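Local coordinates for 2-dehydropantoate 2-reductase (Geobacter metallireducens, PDB 3HN2), which probably catalyses the NADPH-dependent reduction of ketopantoate to pantoate, the second step on the route to pantoate in pantothenate biosynthesis, at residues Ala164-Gln168 and Ala169-Cys173; Val292-Leu295 and Ala296-Glu300. One frame throughout, in Å; residues are numbered along the deposited sequence.

Interaction 1. Residues Ala164-Gln168 and Ala169-Cys173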
loop_
_atom_site.group_PDB
_atom_site.type_symbol
_atom_site.label_atom_id
_atom_site.label_comp_id
_atom_site.label_asym_id
_atom_site.label_seq_id
_atom_site.Cartn_x
_atom_site.Cartn_y
_atom_site.Cartn_z
ATOM N N ALA A 164 -23.140 4.180 -8.548
ATOM C CA ALA A 164 -24.055 3.932 -7.433
ATOM C C ALA A 164 -24.280 2.438 -7.239
ATOM O O ALA A 164 -24.227 1.939 -6.112
ATOM C CB ALA A 164 -25.381 4.646 -7.658
ATOM N N MET A 165 -24.506 1.739 -8.353
ATOM C CA MET A 165 -24.721 0.292 -8.371
ATOM C C MET A 165 -23.557 -0.486 -7.741
ATOM O O MET A 165 -23.785 -1.421 -6.972
ATOM C CB MET A 165 -24.976 -0.185 -9.808
ATOM C CG MET A 165 -25.306 -1.658 -9.937
ATOM S SD MET A 165 -24.787 -2.312 -11.527
ATOM C CE MET A 165 -26.242 -1.952 -12.520
ATOM N N PHE A 166 -22.325 -0.092 -8.063
ATOM C CA PHE A 166 -21.138 -0.701 -7.443
ATOM C C PHE A 166 -20.985 -0.369 -5.962
ATOM O O PHE A 166 -20.684 -1.252 -5.170
ATOM C CB PHE A 166 -19.856 -0.332 -8.185
ATOM C CG PHE A 166 -19.591 -1.174 -9.397
ATOM C CD1 PHE A 166 -19.207 -2.504 -9.264
ATOM C CD2 PHE A 166 -19.709 -0.633 -10.670
ATOM C CE1 PHE A 166 -18.954 -3.288 -10.382
ATOM C CE2 PHE A 166 -19.456 -1.406 -11.793
ATOM C CZ PHE A 166 -19.075 -2.736 -11.650
ATOM N N ARG A 167 -21.195 0.900 -5.605
ATOM C CA ARG A 167 -21.097 1.365 -4.212
ATOM C C ARG A 167 -22.125 0.710 -3.292
ATOM O O ARG A 167 -21.831 0.437 -2.127
ATOM C CB ARG A 167 -21.199 2.890 -4.125
ATOM C CG ARG A 167 -19.937 3.633 -4.572
ATOM C CD ARG A 167 -20.001 5.128 -4.245
ATOM N NE ARG A 167 -21.067 5.818 -4.977
ATOM C CZ ARG A 167 -20.886 6.596 -6.045
ATOM N NH1 ARG A 167 -21.932 7.169 -6.630
ATOM N NH2 ARG A 167 -19.671 6.809 -6.533
ATOM N N GLN A 168 -23.319 0.450 -3.831
ATOM C CA GLN A 168 -24.363 -0.328 -3.154
ATOM C C GLN A 168 -23.919 -1.757 -2.850
ATOM O O GLN A 168 -24.349 -2.352 -1.859
ATOM C CB GLN A 168 -25.626 -0.375 -4.015
ATOM C CG GLN A 168 -26.524 0.847 -3.896
ATOM C CD GLN A 168 -27.392 0.816 -2.654
ATOM O OE1 GLN A 168 -28.067 -0.179 -2.379
ATOM N NE2 GLN A 168 -27.384 1.909 -1.898
ATOM N N ALA A 169 -23.057 -2.293 -3.712
ATOM C CA ALA A 169 -22.558 -3.656 -3.593
ATOM C C ALA A 169 -21.311 -3.735 -2.717
ATOM O O ALA A 169 -20.782 -4.818 -2.493
ATOM C CB ALA A 169 -22.280 -4.234 -4.975
ATOM N N GLY A 170 -20.851 -2.587 -2.225
ATOM C CA GLY A 170 -19.703 -2.536 -1.321
ATOM C C GLY A 170 -18.373 -2.352 -2.024
ATOM O O GLY A 170 -17.312 -2.596 -1.437
ATOM N N VAL A 171 -18.433 -1.929 -3.288
ATOM C CA VAL A 171 -17.239 -1.630 -4.074
ATOM C C VAL A 171 -16.990 -0.125 -4.017
ATOM O O VAL A 171 -17.881 0.667 -4.330
ATOM C CB VAL A 171 -17.381 -2.105 -5.553
ATOM C CG1 VAL A 171 -16.095 -1.854 -6.346
ATOM C CG2 VAL A 171 -17.749 -3.580 -5.613
ATOM N N ASP A 172 -15.787 0.263 -3.594
ATOM C CA ASP A 172 -15.398 1.670 -3.558
ATOM C C ASP A 172 -15.246 2.175 -4.992
ATOM O O ASP A 172 -14.256 1.898 -5.660
ATOM C CB ASP A 172 -14.101 1.842 -2.760
ATOM C CG ASP A 172 -13.731 3.295 -2.551
ATOM O OD1 ASP A 172 -12.673 3.712 -3.061
ATOM O OD2 ASP A 172 -14.490 4.023 -1.873
ATOM N N CYS A 173 -16.249 2.896 -5.475
ATOM C CA CYS A 173 -16.330 3.187 -6.905
ATOM C C CYS A 173 -16.374 4.675 -7.221
ATOM O O CYS A 173 -17.277 5.388 -6.786
ATOM C CB CYS A 173 -17.527 2.472 -7.513
ATOM S SG CYS A 173 -17.525 2.459 -9.307
#

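Interaction 2. Residues Val292-Leu295 and Ala296-Glu300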
loop_
_atom_site.group_PDB
_atom_site.type_symbol
_atom_site.label_atom_id
_atom_site.label_comp_id
_atom_site.label_asym_id
_atom_site.label_seq_id
_atom_site.Cartn_x
_atom_site.Cartn_y
_atom_site.Cartn_z
ATOM N N VAL A 292 10.584 0.226 -21.913
ATOM C CA VAL A 292 9.330 -0.509 -22.151
ATOM C C VAL A 292 9.560 -1.513 -23.277
ATOM O O VAL A 292 9.122 -2.667 -23.185
ATOM C CB VAL A 292 8.103 0.421 -22.390
ATOM C CG1 VAL A 292 6.809 -0.376 -22.323
ATOM C CG2 VAL A 292 8.050 1.563 -21.345
ATOM N N GLU A 293 10.378 -1.133 -24.250
ATOM C CA GLU A 293 10.604 -1.971 -25.424
ATOM C C GLU A 293 11.412 -3.179 -25.098
ATOM O O GLU A 293 11.012 -4.297 -25.418
ATOM C CB GLU A 293 11.279 -1.199 -26.558
ATOM C CG GLU A 293 10.334 -0.906 -27.716
ATOM C CD GLU A 293 11.061 -0.638 -29.017
ATOM O OE1 GLU A 293 11.801 -1.529 -29.484
ATOM O OE2 GLU A 293 10.881 0.462 -29.580
ATOM N N MET A 294 12.549 -2.941 -24.451
ATOM C CA MET A 294 13.407 -3.993 -23.964
ATOM C C MET A 294 12.607 -4.949 -23.087
ATOM O O MET A 294 12.652 -6.162 -23.304
ATOM C CB MET A 294 14.566 -3.378 -23.188
ATOM C CG MET A 294 15.639 -4.351 -22.812
ATOM S SD MET A 294 17.091 -3.490 -22.237
ATOM C CE MET A 294 17.862 -4.849 -21.370
ATOM N N LEU A 295 11.835 -4.395 -22.145
ATOM C CA LEU A 295 10.970 -5.196 -21.272
ATOM C C LEU A 295 9.968 -6.070 -22.034
ATOM O O LEU A 295 9.959 -7.293 -21.859
ATOM C CB LEU A 295 10.249 -4.299 -20.267
ATOM C CG LEU A 295 9.641 -4.939 -19.009
ATOM C CD1 LEU A 295 10.476 -6.094 -18.480
ATOM C CD2 LEU A 295 9.484 -3.871 -17.940
ATOM N N ALA A 296 9.149 -5.450 -22.888
ATOM C CA ALA A 296 8.170 -6.179 -23.701
ATOM C C ALA A 296 8.818 -7.349 -24.419
ATOM O O ALA A 296 8.306 -8.479 -24.367
ATOM C CB ALA A 296 7.495 -5.232 -24.725
ATOM N N THR A 297 9.960 -7.068 -25.057
ATOM C CA THR A 297 10.703 -8.058 -25.829
ATOM C C THR A 297 11.298 -9.178 -24.964
ATOM O O THR A 297 11.091 -10.359 -25.263
ATOM C CB THR A 297 11.837 -7.410 -26.638
ATOM O OG1 THR A 297 11.428 -6.125 -27.111
ATOM C CG2 THR A 297 12.198 -8.277 -27.812
ATOM N N LEU A 298 12.027 -8.814 -23.902
ATOM C CA LEU A 298 12.585 -9.806 -22.972
ATOM C C LEU A 298 11.472 -10.654 -22.385
ATOM O O LEU A 298 11.691 -11.800 -21.972
ATOM C CB LEU A 298 13.324 -9.136 -21.803
ATOM C CG LEU A 298 14.699 -8.531 -22.046
ATOM C CD1 LEU A 298 15.036 -7.609 -20.894
ATOM C CD2 LEU A 298 15.757 -9.614 -22.211
ATOM N N LEU A 299 10.271 -10.084 -22.341
ATOM C CA LEU A 299 9.187 -10.790 -21.700
ATOM C C LEU A 299 8.552 -11.806 -22.646
ATOM O O LEU A 299 8.107 -12.862 -22.206
ATOM C CB LEU A 299 8.210 -9.797 -21.099
ATOM C CG LEU A 299 7.375 -10.129 -19.861
ATOM C CD1 LEU A 299 8.070 -11.003 -18.818
ATOM C CD2 LEU A 299 7.001 -8.799 -19.282
ATOM N N GLU A 300 8.553 -11.514 -23.948
ATOM C CA GLU A 300 8.129 -12.514 -24.927
ATOM C C GLU A 300 9.246 -13.526 -25.269
ATOM O O GLU A 300 8.955 -14.633 -25.734
ATOM C CB GLU A 300 7.460 -11.880 -26.166
ATOM C CG GLU A 300 8.267 -10.817 -26.910
ATOM C CD GLU A 300 7.452 -9.570 -27.280
ATOM O OE1 GLU A 300 6.243 -9.506 -26.966
ATOM O OE2 GLU A 300 8.035 -8.637 -27.875
#

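Interaction 1. Residues Ala164-Gln168 and Ala169-Cys173
Arg167 reaches from the last turn of helix 157-168 along the chain that leaves it. Its CB sits 4.0 Å from Val171 O, and CG comes nearer to the same oxygen, at 3.6 Å. CD has moved on to Cys173 O, 3.7 Å away. A bend at the CG-CD bond (chi3 -64°) swings the guanidinium so that NH2 faces Cys173 O and donates to it over 2.8 Å. The oxygen lies at the group's edge, 22° out of its plane, and the donor is almost in line with the C=O bond, although the bond is not straight at the hydrogen (134°). Behind this arm the helix ends in a Schellman motif: Val171 N bonds back to Phe166 O at 3.0 Å and Gly170 N to Arg167 O. Gly170 has positive phi, where a side chain would collide with the carbonyl oxygen before it, so the position calls for glycine. Phe166 O also takes Ala169 N, the two donors arriving from opposite faces of its plane. This turn leads into strand 173-175, completing a beta-alpha-beta crossover from strand 142-150, whose Ile146 packs on Phe166 and Val171. Within the turn, Val171 CG2 comes to the rim of the Phe166 ring, while Cys173 SG stands obliquely to the ring, 4.9 Å from its centroid. Cys173 CB rests 3.7 Å from Phe166 CB.

Interaction 2. Residues Val292-Leu295 and Ala296-Glu300
Thr297 has its hydroxyl beside its own backbone N (chi1 -36°), which aims OG1 back up helix 290-302 at the carbonyl of Glu293, one turn earlier. Met294, with CG anti to N (chi1 -171°) and its chain extended, runs beside the side chain of Leu298. There Met294 CG touches Leu298 CD1 at 3.8 Å, with CE close to the same methyl. Glu293 O is held twice: Thr297 N gives the regular helical bond at 3.0 Å, and Thr297 OG1 donates over a short 2.5 Å from well above the carbonyl plane, on the face opposite to N. A valine here would probably leave Glu293 O with the backbone N-H as its one donor from this turn. On another side, Leu295 CD1 and Leu299 CD2 approach each other loosely, at 4.5 Å, and both residues pack against Leu199 of helix 179-200. The hydroxyl thus adds a second donor to a carbonyl already in the helical pattern and, through a weak hydrogen bond with Arg276, ties the helix loosely to helix 271-284, the firmer tie being the salt bridge of Glu300 to the same arginine.

Interactions 1 and 2 lie on opposite sides of the chain's centre, 37 Å apart between centres and about 27 Å between nearest atoms, so neither bears on the other directly. Interaction 1 belongs to the Rossmann-type NADP domain, at the edge of its large sheet; interaction 2 belongs to the all-helical C-terminal domain. In this family the cofactor and substrate bind in the cleft between such domains. Residues 169-173 touch the cofactor half through Val171, which packs on Tyr17 and Leu20 of helix 14-23, the helix that follows the glycine-rich turn that probably receives NADPH. Helix 290-302 instead packs against helices 179-200 and 271-284 of its own domain.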